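Cryptochrome DASH (Arabidopsis thaliana, PDB 2J4D) binds FAD and a folate antenna, repairs cyclobutane pyrimidine dimers in single-stranded DNA with light, binds DNA without sequence preference and may act as a photoreceptor. Local coordinates at residues A[456-461]-A[478-483]; A[34-39]-A[66-71]; A[80-85]-A[412-417]; A[175-180]-A[324-329]. All coordinates share one frame; numbering follows the deposited sequence.

Contact 1 (A[456-461]-A[478-483])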
# COMPACT_ATOMS: atom_id res chain seq x y z
N ASN A 456 -25.28 11.97 2.49
CA ASN A 456 -25.32 10.61 1.96
C ASN A 456 -24.44 9.61 2.70
O ASN A 456 -24.81 8.44 2.82
CB ASN A 456 -24.93 10.59 0.48
CG ASN A 456 -25.86 11.41 -0.37
OD1 ASN A 456 -27.04 11.56 -0.05
ND2 ASN A 456 -25.35 11.93 -1.49
N TYR A 457 -23.30 10.06 3.21
CA TYR A 457 -22.39 9.13 3.86
C TYR A 457 -22.19 9.27 5.37
O TYR A 457 -21.56 8.41 5.98
CB TYR A 457 -21.06 9.16 3.13
CG TYR A 457 -21.24 8.84 1.66
CD1 TYR A 457 -21.62 7.56 1.25
CD2 TYR A 457 -21.09 9.83 0.69
CE1 TYR A 457 -21.86 7.28 -0.09
CE2 TYR A 457 -21.32 9.55 -0.66
CZ TYR A 457 -21.71 8.27 -1.04
OH TYR A 457 -21.94 7.98 -2.36
N ASP A 458 -22.72 10.33 5.97
CA ASP A 458 -22.62 10.52 7.42
C ASP A 458 -23.85 11.31 7.88
O ASP A 458 -23.73 12.34 8.54
CB ASP A 458 -21.34 11.29 7.77
CG ASP A 458 -21.08 11.32 9.27
OD1 ASP A 458 -21.36 10.31 9.95
OD2 ASP A 458 -20.57 12.34 9.77
N PRO A 459 -25.05 10.82 7.53
CA PRO A 459 -26.33 11.45 7.88
C PRO A 459 -26.52 11.79 9.36
O PRO A 459 -27.04 12.85 9.69
CB PRO A 459 -27.36 10.44 7.38
CG PRO A 459 -26.65 9.13 7.53
CD PRO A 459 -25.27 9.46 7.00
N GLU A 460 -26.09 10.89 10.24
CA GLU A 460 -26.22 11.12 11.68
C GLU A 460 -25.03 11.89 12.26
O GLU A 460 -25.00 12.18 13.46
CB GLU A 460 -26.36 9.78 12.40
CG GLU A 460 -27.45 8.87 11.87
CD GLU A 460 -28.80 9.57 11.79
OE1 GLU A 460 -29.20 9.97 10.68
OE2 GLU A 460 -29.44 9.72 12.85
N GLY A 461 -24.06 12.21 11.41
CA GLY A 461 -22.88 12.93 11.88
C GLY A 461 -22.07 12.07 12.82
O GLY A 461 -21.24 12.57 13.58
N LYS A 478 -26.76 20.00 13.18
CA LYS A 478 -25.75 20.89 13.74
C LYS A 478 -24.39 20.24 13.61
O LYS A 478 -23.38 20.92 13.44
CB LYS A 478 -26.04 21.21 15.21
CG LYS A 478 -27.14 22.25 15.40
CD LYS A 478 -26.89 23.50 14.54
CE LYS A 478 -26.17 24.61 15.31
NZ LYS A 478 -25.88 25.79 14.43
N ARG A 479 -24.36 18.91 13.66
CA ARG A 479 -23.11 18.18 13.54
C ARG A 479 -22.38 18.58 12.26
O ARG A 479 -21.17 18.71 12.26
CB ARG A 479 -23.38 16.68 13.53
CG ARG A 479 -24.31 16.23 14.65
CD ARG A 479 -23.61 15.53 15.79
NE ARG A 479 -23.67 14.09 15.62
CZ ARG A 479 -23.63 13.21 16.62
NH1 ARG A 479 -23.54 13.64 17.87
NH2 ARG A 479 -23.69 11.91 16.37
N HIS A 480 -23.12 18.81 11.18
CA HIS A 480 -22.46 19.19 9.93
C HIS A 480 -22.42 20.67 9.63
O HIS A 480 -21.65 21.11 8.78
CB HIS A 480 -23.06 18.41 8.76
CG HIS A 480 -22.55 17.00 8.68
ND1 HIS A 480 -21.21 16.71 8.48
CD2 HIS A 480 -23.18 15.81 8.82
CE1 HIS A 480 -21.05 15.40 8.50
NE2 HIS A 480 -22.22 14.83 8.71
N TRP A 481 -23.25 21.45 10.33
CA TRP A 481 -23.26 22.90 10.16
C TRP A 481 -23.44 23.46 11.56
O TRP A 481 -24.48 24.01 11.91
CB TRP A 481 -24.39 23.33 9.22
CG TRP A 481 -24.26 22.65 7.89
CD1 TRP A 481 -24.92 21.53 7.47
CD2 TRP A 481 -23.31 22.96 6.85
NE1 TRP A 481 -24.44 21.12 6.25
CE2 TRP A 481 -23.45 21.98 5.85
CE3 TRP A 481 -22.35 23.98 6.69
CZ2 TRP A 481 -22.66 21.98 4.68
CZ3 TRP A 481 -21.57 23.98 5.53
CH2 TRP A 481 -21.73 22.98 4.54
N PRO A 482 -22.39 23.31 12.39
CA PRO A 482 -22.33 23.75 13.78
C PRO A 482 -22.19 25.25 13.99
O PRO A 482 -22.48 25.76 15.07
CB PRO A 482 -21.12 22.99 14.31
CG PRO A 482 -20.18 23.08 13.14
CD PRO A 482 -21.09 22.76 11.96
N GLY A 483 -21.74 25.96 12.96
CA GLY A 483 -21.55 27.39 13.08
C GLY A 483 -20.15 27.66 13.57
O GLY A 483 -19.46 26.76 14.06
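Gly461 and Arg479 bring the two backbones closest, their CA atoms 5.5 Å apart, where the type I beta turn from Asp458 to Gly461 faces the helically wound residues 478-480. The turn offers its carbonyls to two side chains. His480 comes in edge-on, and its NE2 gives a hydrogen bond of 2.9 Å to Asp458 O, which lies nearly in the ring plane. Gly461 N, closing the turn, reaches that same oxygen from the opposite face of the carbonyl plane, so two donors grip it. The Asp458 carboxylate stands almost perpendicular to the imidazole, with OD2 3.2 Å from His480 NE2. With CG anti to the backbone N (chi1 -171°), Asp458 holds its carboxylate beside the histidine, where OD1 accepts from Tyr463 N and OD2 from Val464 N. Arg479 bends at chi2 and chi3 and takes Glu460 O side-on: NE and NH2 each bond to that one oxygen at 3.2 Å, NE on a lone pair in the carbonyl plane. The side chain of Glu460 turns elsewhere, to a salt bridge with Lys476. Gly461 has positive phi, and a CB there would run into Arg479 CB. The whole is a tight turn between two helices, 450-457 and 462-467: Gly461 is the N-cap residue of the second, and Asp458 binds the amides of its first turn, as acidic side chains commonly do at helix N termini.

Contact 2 (A[34-39]-A[66-71])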
# COMPACT_ATOMS: atom_id res chain seq x y z
N VAL A 34 12.77 -30.19 -7.80
CA VAL A 34 13.74 -29.10 -7.90
C VAL A 34 15.07 -29.50 -7.29
O VAL A 34 15.16 -29.85 -6.11
CB VAL A 34 13.22 -27.78 -7.28
CG1 VAL A 34 12.37 -28.09 -6.09
CG2 VAL A 34 14.39 -26.86 -6.93
N LYS A 35 16.09 -29.46 -8.14
CA LYS A 35 17.46 -29.81 -7.78
C LYS A 35 18.22 -28.51 -7.50
O LYS A 35 18.30 -27.64 -8.36
CB LYS A 35 18.14 -30.56 -8.92
CG LYS A 35 18.25 -29.76 -10.22
CD LYS A 35 17.04 -29.94 -11.14
CE LYS A 35 16.34 -28.62 -11.48
NZ LYS A 35 15.23 -28.32 -10.54
N ARG A 36 18.80 -28.40 -6.31
CA ARG A 36 19.52 -27.19 -5.95
C ARG A 36 21.03 -27.40 -5.87
O ARG A 36 21.79 -26.44 -5.85
CB ARG A 36 19.00 -26.68 -4.62
CG ARG A 36 17.49 -26.59 -4.58
CD ARG A 36 17.06 -25.93 -3.31
NE ARG A 36 17.61 -24.58 -3.23
CZ ARG A 36 18.01 -24.01 -2.11
NH1 ARG A 36 17.94 -24.67 -0.96
NH2 ARG A 36 18.48 -22.77 -2.12
N LYS A 37 21.45 -28.66 -5.84
CA LYS A 37 22.87 -29.01 -5.74
C LYS A 37 23.77 -28.31 -6.76
O LYS A 37 23.55 -28.37 -7.97
CB LYS A 37 23.02 -30.53 -5.86
CG LYS A 37 24.15 -31.11 -5.01
CD LYS A 37 23.95 -32.60 -4.74
CE LYS A 37 22.72 -32.87 -3.86
NZ LYS A 37 22.63 -34.29 -3.42
N GLY A 38 24.79 -27.63 -6.23
CA GLY A 38 25.75 -26.92 -7.07
C GLY A 38 25.32 -25.60 -7.68
O GLY A 38 26.11 -24.97 -8.38
N LYS A 39 24.09 -25.15 -7.41
CA LYS A 39 23.63 -23.90 -8.00
C LYS A 39 24.19 -22.62 -7.39
O LYS A 39 23.95 -21.52 -7.89
CB LYS A 39 22.10 -23.87 -8.04
CG LYS A 39 21.55 -24.87 -9.06
CD LYS A 39 20.05 -24.75 -9.27
CE LYS A 39 19.61 -25.72 -10.36
NZ LYS A 39 18.15 -25.67 -10.60
N ASP A 66 21.59 -22.97 -4.21
CA ASP A 66 21.67 -24.01 -3.19
C ASP A 66 21.73 -23.32 -1.84
O ASP A 66 21.60 -23.96 -0.79
CB ASP A 66 22.89 -24.94 -3.38
CG ASP A 66 24.21 -24.19 -3.43
OD1 ASP A 66 24.44 -23.27 -2.62
OD2 ASP A 66 25.04 -24.56 -4.29
N THR A 67 21.89 -22.00 -1.87
CA THR A 67 21.97 -21.18 -0.66
C THR A 67 21.40 -19.79 -0.92
O THR A 67 21.68 -19.18 -1.95
CB THR A 67 23.44 -21.04 -0.22
OG1 THR A 67 24.03 -22.34 -0.13
CG2 THR A 67 23.53 -20.37 1.14
N ILE A 68 20.60 -19.27 0.01
CA ILE A 68 19.99 -17.95 -0.17
C ILE A 68 20.35 -16.97 0.93
O ILE A 68 20.36 -17.33 2.10
CB ILE A 68 18.44 -18.02 -0.17
CG1 ILE A 68 17.95 -18.99 -1.24
CG2 ILE A 68 17.86 -16.62 -0.38
CD1 ILE A 68 16.47 -19.32 -1.12
N LEU A 69 20.63 -15.73 0.55
CA LEU A 69 20.92 -14.68 1.52
C LEU A 69 19.86 -13.59 1.36
O LEU A 69 19.98 -12.73 0.49
CB LEU A 69 22.31 -14.08 1.29
CG LEU A 69 22.63 -12.86 2.17
CD1 LEU A 69 22.40 -13.21 3.63
CD2 LEU A 69 24.07 -12.42 1.95
N PRO A 70 18.80 -13.62 2.18
CA PRO A 70 17.72 -12.62 2.12
C PRO A 70 18.20 -11.30 2.73
O PRO A 70 18.78 -11.29 3.82
CB PRO A 70 16.60 -13.25 2.96
CG PRO A 70 16.91 -14.73 2.93
CD PRO A 70 18.42 -14.74 3.06
N VAL A 71 17.95 -10.20 2.04
CA VAL A 71 18.41 -8.90 2.51
C VAL A 71 17.38 -7.79 2.38
O VAL A 71 16.62 -7.76 1.41
CB VAL A 71 19.64 -8.43 1.72
CG1 VAL A 71 20.19 -7.14 2.31
CG2 VAL A 71 20.71 -9.52 1.70
O HOH W 1 25.15 -27.77 -3.77
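Arg36 lies against Asp66 at the edge of the parallel alpha/beta domain, where a type II beta turn, Arg36 to Lys39, leads into strand 41-46 and Asp66 leads into the neighbouring strand 67-74. The contact is mainly van der Waals, with no direct hydrogen bond between the segments. One face of the Arg36 guanidinium rests on the Asp66 backbone, with Asp66 CA 3.5 Å above its plane and offset toward the rim; NH2 comes 3.3 Å from Asp66 C and also touches Ile68 CG1. A bend at chi3 (61°) lays the group flat there. Polar partners outside hold it in place: Trp62 O takes NE, Ser65 OG takes NH2 and Gly218 O takes NH1. Replacing this arginine with an alanine would probably uncover the Asp66 backbone and leave those carbonyls of Trp62 and Gly218 without their donor. On the turn side, Arg36 O sits 3.1 Å from Asp66 CB. The Asp66 carboxylate is shared out: OD1 accepts from Thr67 OG1 at 2.7 Å, and OD2 takes Gly40 N. One water links the segments, accepting from Gly38 N at a short 2.5 Å and donating to Asp66 OD2 over a longer 3.3 Å.

Contact 3 (A[80-85]-A[412-417]). With MHF (5,10-methenyl-6,7,8-trihydrofolic acid), chain D.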
# COMPACT_ATOMS: atom_id res chain seq x y z
N HIS A 80 14.04 10.92 3.88
CA HIS A 80 14.44 12.29 3.60
C HIS A 80 13.12 13.05 3.44
O HIS A 80 12.27 12.95 4.31
CB HIS A 80 15.31 12.37 2.35
CG HIS A 80 16.72 11.90 2.58
ND1 HIS A 80 17.60 11.63 1.56
CD2 HIS A 80 17.39 11.68 3.74
CE1 HIS A 80 18.76 11.25 2.07
NE2 HIS A 80 18.66 11.27 3.39
N THR A 81 12.92 13.77 2.34
CA THR A 81 11.67 14.52 2.19
C THR A 81 10.95 14.32 0.86
O THR A 81 11.54 13.82 -0.11
CB THR A 81 11.91 16.02 2.37
OG1 THR A 81 12.92 16.45 1.45
CG2 THR A 81 12.38 16.32 3.80
N THR A 82 9.69 14.73 0.79
CA THR A 82 8.93 14.59 -0.44
C THR A 82 9.50 15.51 -1.52
O THR A 82 10.13 16.53 -1.23
CB THR A 82 7.42 14.85 -0.23
OG1 THR A 82 7.22 16.16 0.32
CG2 THR A 82 6.85 13.80 0.73
N HIS A 83 9.27 15.13 -2.77
CA HIS A 83 9.81 15.80 -3.95
C HIS A 83 9.61 17.29 -4.15
O HIS A 83 10.58 18.05 -4.24
CB HIS A 83 9.32 15.04 -5.19
CG HIS A 83 10.01 15.44 -6.46
ND1 HIS A 83 9.65 16.55 -7.18
CD2 HIS A 83 11.03 14.86 -7.14
CE1 HIS A 83 10.42 16.64 -8.26
NE2 HIS A 83 11.26 15.63 -8.25
N PHE A 84 8.36 17.72 -4.24
CA PHE A 84 8.07 19.13 -4.48
C PHE A 84 7.92 20.02 -3.25
O PHE A 84 8.41 21.14 -3.26
CB PHE A 84 6.80 19.25 -5.33
CG PHE A 84 6.96 18.73 -6.74
CD1 PHE A 84 7.74 19.42 -7.66
CD2 PHE A 84 6.34 17.55 -7.13
CE1 PHE A 84 7.92 18.93 -8.96
CE2 PHE A 84 6.50 17.05 -8.43
CZ PHE A 84 7.29 17.74 -9.35
N PHE A 85 7.28 19.52 -2.20
CA PHE A 85 7.03 20.32 -1.01
C PHE A 85 7.80 19.95 0.25
O PHE A 85 7.56 20.51 1.32
CB PHE A 85 5.53 20.33 -0.74
CG PHE A 85 4.74 20.84 -1.90
CD1 PHE A 85 4.72 22.21 -2.18
CD2 PHE A 85 4.11 19.97 -2.77
CE1 PHE A 85 4.09 22.69 -3.33
CE2 PHE A 85 3.49 20.44 -3.93
CZ PHE A 85 3.48 21.80 -4.21
N GLY A 412 -1.51 18.08 -1.80
CA GLY A 412 -2.34 17.08 -1.16
C GLY A 412 -1.77 15.68 -1.37
O GLY A 412 -1.78 14.85 -0.45
N ALA A 413 -1.27 15.41 -2.57
CA ALA A 413 -0.71 14.10 -2.88
C ALA A 413 0.54 13.80 -2.04
O ALA A 413 0.72 12.67 -1.59
CB ALA A 413 -0.38 14.00 -4.38
N GLU A 414 1.39 14.81 -1.84
CA GLU A 414 2.60 14.61 -1.05
C GLU A 414 2.30 14.45 0.43
O GLU A 414 3.02 13.74 1.15
CB GLU A 414 3.61 15.76 -1.27
CG GLU A 414 4.37 15.62 -2.60
CD GLU A 414 5.56 16.55 -2.76
OE1 GLU A 414 5.96 17.22 -1.79
OE2 GLU A 414 6.11 16.60 -3.88
N TRP A 415 1.23 15.10 0.90
CA TRP A 415 0.86 14.96 2.30
C TRP A 415 0.33 13.54 2.52
O TRP A 415 0.58 12.93 3.56
CB TRP A 415 -0.20 15.99 2.71
CG TRP A 415 -0.52 15.89 4.18
CD1 TRP A 415 -1.74 15.60 4.74
CD2 TRP A 415 0.40 16.03 5.27
NE1 TRP A 415 -1.63 15.55 6.12
CE2 TRP A 415 -0.33 15.81 6.47
CE3 TRP A 415 1.77 16.31 5.36
CZ2 TRP A 415 0.27 15.87 7.73
CZ3 TRP A 415 2.36 16.37 6.62
CH2 TRP A 415 1.61 16.15 7.79
N PHE A 416 -0.40 13.01 1.54
CA PHE A 416 -0.91 11.65 1.63
C PHE A 416 0.32 10.73 1.60
O PHE A 416 0.39 9.73 2.32
CB PHE A 416 -1.84 11.33 0.45
CG PHE A 416 -3.30 11.57 0.72
CD1 PHE A 416 -3.73 12.63 1.52
CD2 PHE A 416 -4.27 10.75 0.13
CE1 PHE A 416 -5.09 12.88 1.73
CE2 PHE A 416 -5.63 10.99 0.33
CZ PHE A 416 -6.05 12.06 1.13
N GLU A 417 1.31 11.09 0.79
CA GLU A 417 2.53 10.28 0.70
C GLU A 417 3.23 10.21 2.07
O GLU A 417 3.75 9.17 2.46
CB GLU A 417 3.49 10.85 -0.35
CG GLU A 417 4.86 10.15 -0.32
CD GLU A 417 5.72 10.42 -1.55
OE1 GLU A 417 5.36 11.30 -2.37
OE2 GLU A 417 6.76 9.75 -1.68
N1 MHF D . 7.20 7.89 -4.65
C2 MHF D . 7.72 6.71 -5.13
NA2 MHF D . 7.54 5.57 -4.41
N3 MHF D . 8.39 6.66 -6.29
C4 MHF D . 8.61 7.79 -7.03
O4 MHF D . 9.25 7.73 -8.09
C4A MHF D . 8.11 9.04 -6.56
N5 MHF D . 8.32 10.28 -7.22
C6 MHF D . 8.09 11.59 -6.53
C7 MHF D . 6.73 11.47 -5.80
N8 MHF D . 6.86 10.29 -4.89
C8A MHF D . 7.38 9.07 -5.35
C9 MHF D . 8.16 12.68 -7.64
N10 MHF D . 8.27 11.87 -8.88
C11 MHF D . 8.94 10.62 -8.50
C12 MHF D . 10.24 13.78 -12.20
C13 MHF D . 9.16 14.41 -11.50
C14 MHF D . 8.55 13.79 -10.41
C15 MHF D . 8.99 12.52 -9.97
C16 MHF D . 10.10 11.88 -10.66
C17 MHF D . 10.71 12.51 -11.76
C MHF D . 10.82 14.46 -13.39
O MHF D . 10.36 15.53 -13.74
N MHF D . 11.83 13.89 -14.09
CA MHF D . 12.36 14.56 -15.27
CB MHF D . 13.83 14.19 -15.49
CG MHF D . 14.74 14.55 -14.35
CD MHF D . 14.71 16.03 -14.04
OE1 MHF D . 15.22 16.81 -14.86
OE2 MHF D . 14.15 16.41 -12.98
CT MHF D . 11.55 14.18 -16.51
O1 MHF D . 10.78 13.19 -16.44
O2 MHF D . 11.68 14.86 -17.55
O HOH W 2 7.65 12.94 -2.88
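Glu414 of helix 409-419, in the FAD-binding helical domain, plugs the 80-85 loop of the alpha/beta domain beside the folate antenna pocket. From the helix its chain runs out extended beyond CG, carrying the carboxylate into the bend at Thr82 to Phe85. Glu414 OE2 receives Phe84 N at a short 2.5 Å on its syn lone pair. Glu414 OE1 takes two donors from opposite faces of the carboxylate plane: Phe85 N at 2.7 Å on the syn side, and Thr82 OG1, also 2.7 Å away, from well above the plane. Thr82 OG1 is also hydrogen-bonded to Phe87 N. Three bonds thus fix the rotation of this buried group. A leucine in its place would probably leave the amides of Phe84 and Phe85 without acceptors and let the loop shift beside the antenna. Phe416, two residues on from Glu414, turns to the other cofactor and touches FAD. Glu417 points its extended chain at the folate with CG anti to the backbone N (chi1 172°). Lys89 forms a salt bridge with its OE2, and Tyr429 OH bonds to OE1. A water accepts from His83 N and donates to Glu417 OE1, while the His83 ring lays a face over the folate near C14. Glu417 OE1 also accepts from MHF N8 at 3.1 Å.

Contact 4 (A[175-180]-A[324-329]). With FAD (flavin-adenine dinucleotide), chain C.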
# COMPACT_ATOMS: atom_id res chain seq x y z
N SER A 175 3.36 -8.19 -7.61
CA SER A 175 2.43 -7.17 -7.13
C SER A 175 1.00 -7.12 -7.70
O SER A 175 0.08 -6.80 -6.97
CB SER A 175 3.06 -5.77 -7.24
OG SER A 175 3.17 -5.32 -8.59
N THR A 176 0.80 -7.43 -8.98
CA THR A 176 -0.56 -7.34 -9.55
C THR A 176 -1.39 -8.62 -9.57
O THR A 176 -0.84 -9.72 -9.54
CB THR A 176 -0.51 -6.79 -10.98
OG1 THR A 176 0.31 -7.65 -11.79
CG2 THR A 176 0.07 -5.37 -10.99
N MET A 177 -2.72 -8.49 -9.63
CA MET A 177 -3.59 -9.66 -9.64
C MET A 177 -3.52 -10.30 -11.01
O MET A 177 -3.44 -11.51 -11.13
CB MET A 177 -5.03 -9.29 -9.30
CG MET A 177 -5.90 -10.52 -9.00
SD MET A 177 -7.38 -10.08 -8.09
CE MET A 177 -8.27 -9.10 -9.32
N TYR A 178 -3.57 -9.46 -12.04
CA TYR A 178 -3.42 -9.93 -13.41
C TYR A 178 -1.95 -9.66 -13.73
O TYR A 178 -1.46 -8.55 -13.53
CB TYR A 178 -4.32 -9.15 -14.37
CG TYR A 178 -5.76 -9.56 -14.30
CD1 TYR A 178 -6.66 -8.88 -13.48
CD2 TYR A 178 -6.22 -10.67 -15.02
CE1 TYR A 178 -7.99 -9.29 -13.39
CE2 TYR A 178 -7.55 -11.08 -14.93
CZ TYR A 178 -8.43 -10.39 -14.11
OH TYR A 178 -9.74 -10.79 -14.02
N HIS A 179 -1.26 -10.67 -14.24
CA HIS A 179 0.16 -10.54 -14.57
C HIS A 179 0.39 -9.69 -15.82
O HIS A 179 -0.34 -9.80 -16.80
CB HIS A 179 0.77 -11.94 -14.77
CG HIS A 179 2.26 -11.96 -14.70
ND1 HIS A 179 3.07 -11.41 -15.66
CD2 HIS A 179 3.10 -12.49 -13.77
CE1 HIS A 179 4.34 -11.59 -15.34
NE2 HIS A 179 4.38 -12.25 -14.20
N LYS A 180 1.43 -8.85 -15.78
CA LYS A 180 1.73 -7.98 -16.91
C LYS A 180 1.91 -8.75 -18.23
O LYS A 180 1.44 -8.31 -19.28
CB LYS A 180 3.00 -7.16 -16.62
CG LYS A 180 3.29 -6.07 -17.64
CD LYS A 180 4.43 -5.16 -17.16
CE LYS A 180 5.78 -5.57 -17.73
NZ LYS A 180 5.89 -5.22 -19.18
N PHE A 324 -13.17 -6.42 -8.08
CA PHE A 324 -13.34 -5.22 -8.91
C PHE A 324 -12.38 -4.14 -8.38
O PHE A 324 -11.68 -3.46 -9.15
CB PHE A 324 -14.80 -4.73 -8.77
CG PHE A 324 -15.12 -3.48 -9.54
CD1 PHE A 324 -15.55 -3.54 -10.86
CD2 PHE A 324 -15.01 -2.23 -8.93
CE1 PHE A 324 -15.88 -2.38 -11.56
CE2 PHE A 324 -15.33 -1.06 -9.62
CZ PHE A 324 -15.76 -1.14 -10.94
N GLU A 325 -12.33 -3.98 -7.06
CA GLU A 325 -11.45 -2.97 -6.48
C GLU A 325 -9.96 -3.31 -6.64
O GLU A 325 -9.13 -2.41 -6.83
CB GLU A 325 -11.80 -2.74 -5.01
CG GLU A 325 -13.22 -2.20 -4.76
CD GLU A 325 -13.51 -0.88 -5.48
OE1 GLU A 325 -12.57 -0.10 -5.75
OE2 GLU A 325 -14.70 -0.61 -5.76
N LEU A 326 -9.62 -4.59 -6.56
CA LEU A 326 -8.23 -5.00 -6.73
C LEU A 326 -7.80 -4.74 -8.17
O LEU A 326 -6.61 -4.53 -8.43
CB LEU A 326 -8.05 -6.49 -6.38
CG LEU A 326 -8.02 -6.80 -4.88
CD1 LEU A 326 -7.99 -8.31 -4.66
CD2 LEU A 326 -6.79 -6.11 -4.26
N ILE A 327 -8.76 -4.77 -9.09
CA ILE A 327 -8.45 -4.51 -10.50
C ILE A 327 -8.12 -3.02 -10.66
O ILE A 327 -7.34 -2.64 -11.54
CB ILE A 327 -9.63 -4.92 -11.42
CG1 ILE A 327 -9.79 -6.44 -11.36
CG2 ILE A 327 -9.36 -4.50 -12.86
CD1 ILE A 327 -10.95 -6.98 -12.17
N TRP A 328 -8.69 -2.18 -9.80
CA TRP A 328 -8.39 -0.76 -9.83
C TRP A 328 -6.92 -0.59 -9.42
O TRP A 328 -6.20 0.25 -9.97
CB TRP A 328 -9.28 0.03 -8.86
CG TRP A 328 -10.47 0.67 -9.52
CD1 TRP A 328 -11.78 0.28 -9.42
CD2 TRP A 328 -10.46 1.82 -10.38
NE1 TRP A 328 -12.59 1.11 -10.17
CE2 TRP A 328 -11.81 2.07 -10.76
CE3 TRP A 328 -9.46 2.66 -10.86
CZ2 TRP A 328 -12.16 3.13 -11.61
CZ3 TRP A 328 -9.81 3.71 -11.70
CH2 TRP A 328 -11.15 3.94 -12.07
N ARG A 329 -6.49 -1.39 -8.45
CA ARG A 329 -5.09 -1.33 -8.00
C ARG A 329 -4.18 -1.76 -9.17
O ARG A 329 -3.16 -1.11 -9.44
CB ARG A 329 -4.89 -2.26 -6.80
CG ARG A 329 -3.44 -2.41 -6.37
CD ARG A 329 -3.34 -3.14 -5.03
NE ARG A 329 -1.95 -3.40 -4.68
CZ ARG A 329 -1.22 -4.39 -5.18
NH1 ARG A 329 -1.76 -5.25 -6.05
NH2 ARG A 329 0.05 -4.52 -4.84
PA FAD C . -11.37 -1.74 -0.12
O1A FAD C . -11.52 -2.85 0.84
O2A FAD C . -12.57 -0.98 -0.56
O5B FAD C . -10.63 -2.26 -1.45
C5B FAD C . -9.85 -3.47 -1.43
C4B FAD C . -8.50 -3.18 -2.09
O4B FAD C . -8.73 -2.73 -3.42
C3B FAD C . -7.68 -2.09 -1.42
O3B FAD C . -6.98 -2.54 -0.28
C2B FAD C . -6.81 -1.65 -2.56
O2B FAD C . -5.61 -2.38 -2.71
C1B FAD C . -7.75 -1.75 -3.77
N9A FAD C . -8.45 -0.49 -4.13
C8A FAD C . -9.72 -0.10 -3.78
N7A FAD C . -10.05 1.08 -4.28
C5A FAD C . -8.94 1.48 -5.00
C6A FAD C . -8.67 2.65 -5.75
N6A FAD C . -9.52 3.65 -5.92
N1A FAD C . -7.42 2.74 -6.34
C2A FAD C . -6.50 1.73 -6.18
N3A FAD C . -6.70 0.59 -5.48
C4A FAD C . -7.93 0.52 -4.90
N1 FAD C . -4.79 3.19 -2.22
C2 FAD C . -3.56 2.66 -1.92
O2 FAD C . -3.39 1.46 -1.84
N3 FAD C . -2.49 3.55 -1.70
C4 FAD C . -2.60 4.93 -1.77
O4 FAD C . -1.61 5.66 -1.57
C4X FAD C . -3.87 5.47 -2.07
N5 FAD C . -4.08 6.86 -2.16
C5X FAD C . -5.31 7.38 -2.57
C6 FAD C . -5.47 8.75 -2.77
C7 FAD C . -6.70 9.31 -3.18
C7M FAD C . -6.81 10.80 -3.38
C8 FAD C . -7.82 8.42 -3.40
C8M FAD C . -9.18 8.93 -3.85
C9 FAD C . -7.66 7.04 -3.20
C9A FAD C . -6.42 6.48 -2.79
N10 FAD C . -6.23 5.08 -2.58
C10 FAD C . -4.95 4.57 -2.29
C1' FAD C . -7.28 4.11 -3.04
C2' FAD C . -8.33 3.68 -2.01
O2' FAD C . -8.90 4.82 -1.40
C3' FAD C . -7.68 2.80 -0.94
O3' FAD C . -7.03 1.66 -1.55
C4' FAD C . -8.66 2.21 0.09
O4' FAD C . -9.30 3.27 0.82
C5' FAD C . -7.89 1.31 1.05
O5' FAD C . -8.79 0.74 2.01
P FAD C . -9.46 -0.68 1.90
O1P FAD C . -8.35 -1.64 1.85
O2P FAD C . -10.39 -0.86 3.04
O3P FAD C . -10.39 -0.68 0.61
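Arg329 reaches Ser175 from helix 317-339 with its chain fully stretched: CG stands anti to the backbone N (chi1 172°), and the following torsions to NE stay near 180°. That reach brings the edge of the guanidinium to the Ser175 carbonyl. NH1 bonds to Ser175 O at 2.6 Å with the oxygen almost in the guanidinium plane, and NH2 adds a weak bond of 3.1 Å to the same atom. On the way, Arg329 CD passes 3.3 Å from FAD O2B and CB lies near the adenine N3A, so one side chain spans from cofactor to loop. This is the seam between the two domains of a photolyase-type fold: the loop follows strand 168-172 of the alpha/beta domain, and the helix lines the FAD pocket. Asp330, next along the helix, accepts from the amides of Met177 and Tyr178 and holds the loop close. Met177 points at the helix and runs extended until chi3 (67°), where it folds to bring CE 3.7 Å from Ile327 CG1; its SD meets Leu326 CD1 at 3.9 Å, the two side chains crossing at about a right angle. Leu326 turns its other branch, CD2, to the FAD ribose. Tyr178 offers Ile327 the edge of its ring, CE1 lying 3.9 Å from CG1. Within the loop, Thr176 OG1 donates to Tyr178 O at 2.6 Å, from above the carbonyl plane.

How the contacts relate
From the N terminus, contact 2 comes first: it closes a connection that runs through strand 41-46 and helix 56-63, and joins the starts of two neighbouring parallel strands. Contact 3 then opens at 80-85 and closes only at 412-417, a span of over 300 residues that contains contact 4 whole, from 175-180 to 324-329. Both tie the alpha/beta domain to the FAD-binding helices, contact 3 beside the folate and contact 4 beside the FAD adenosine; their centres lie about 25 Å apart. Contact 1 follows separately, drawing the chain after helix 462-467 back to the turn before it. None touch: contacts 1 and 2 lie on opposite sides of the molecule, about 60 Å between centres.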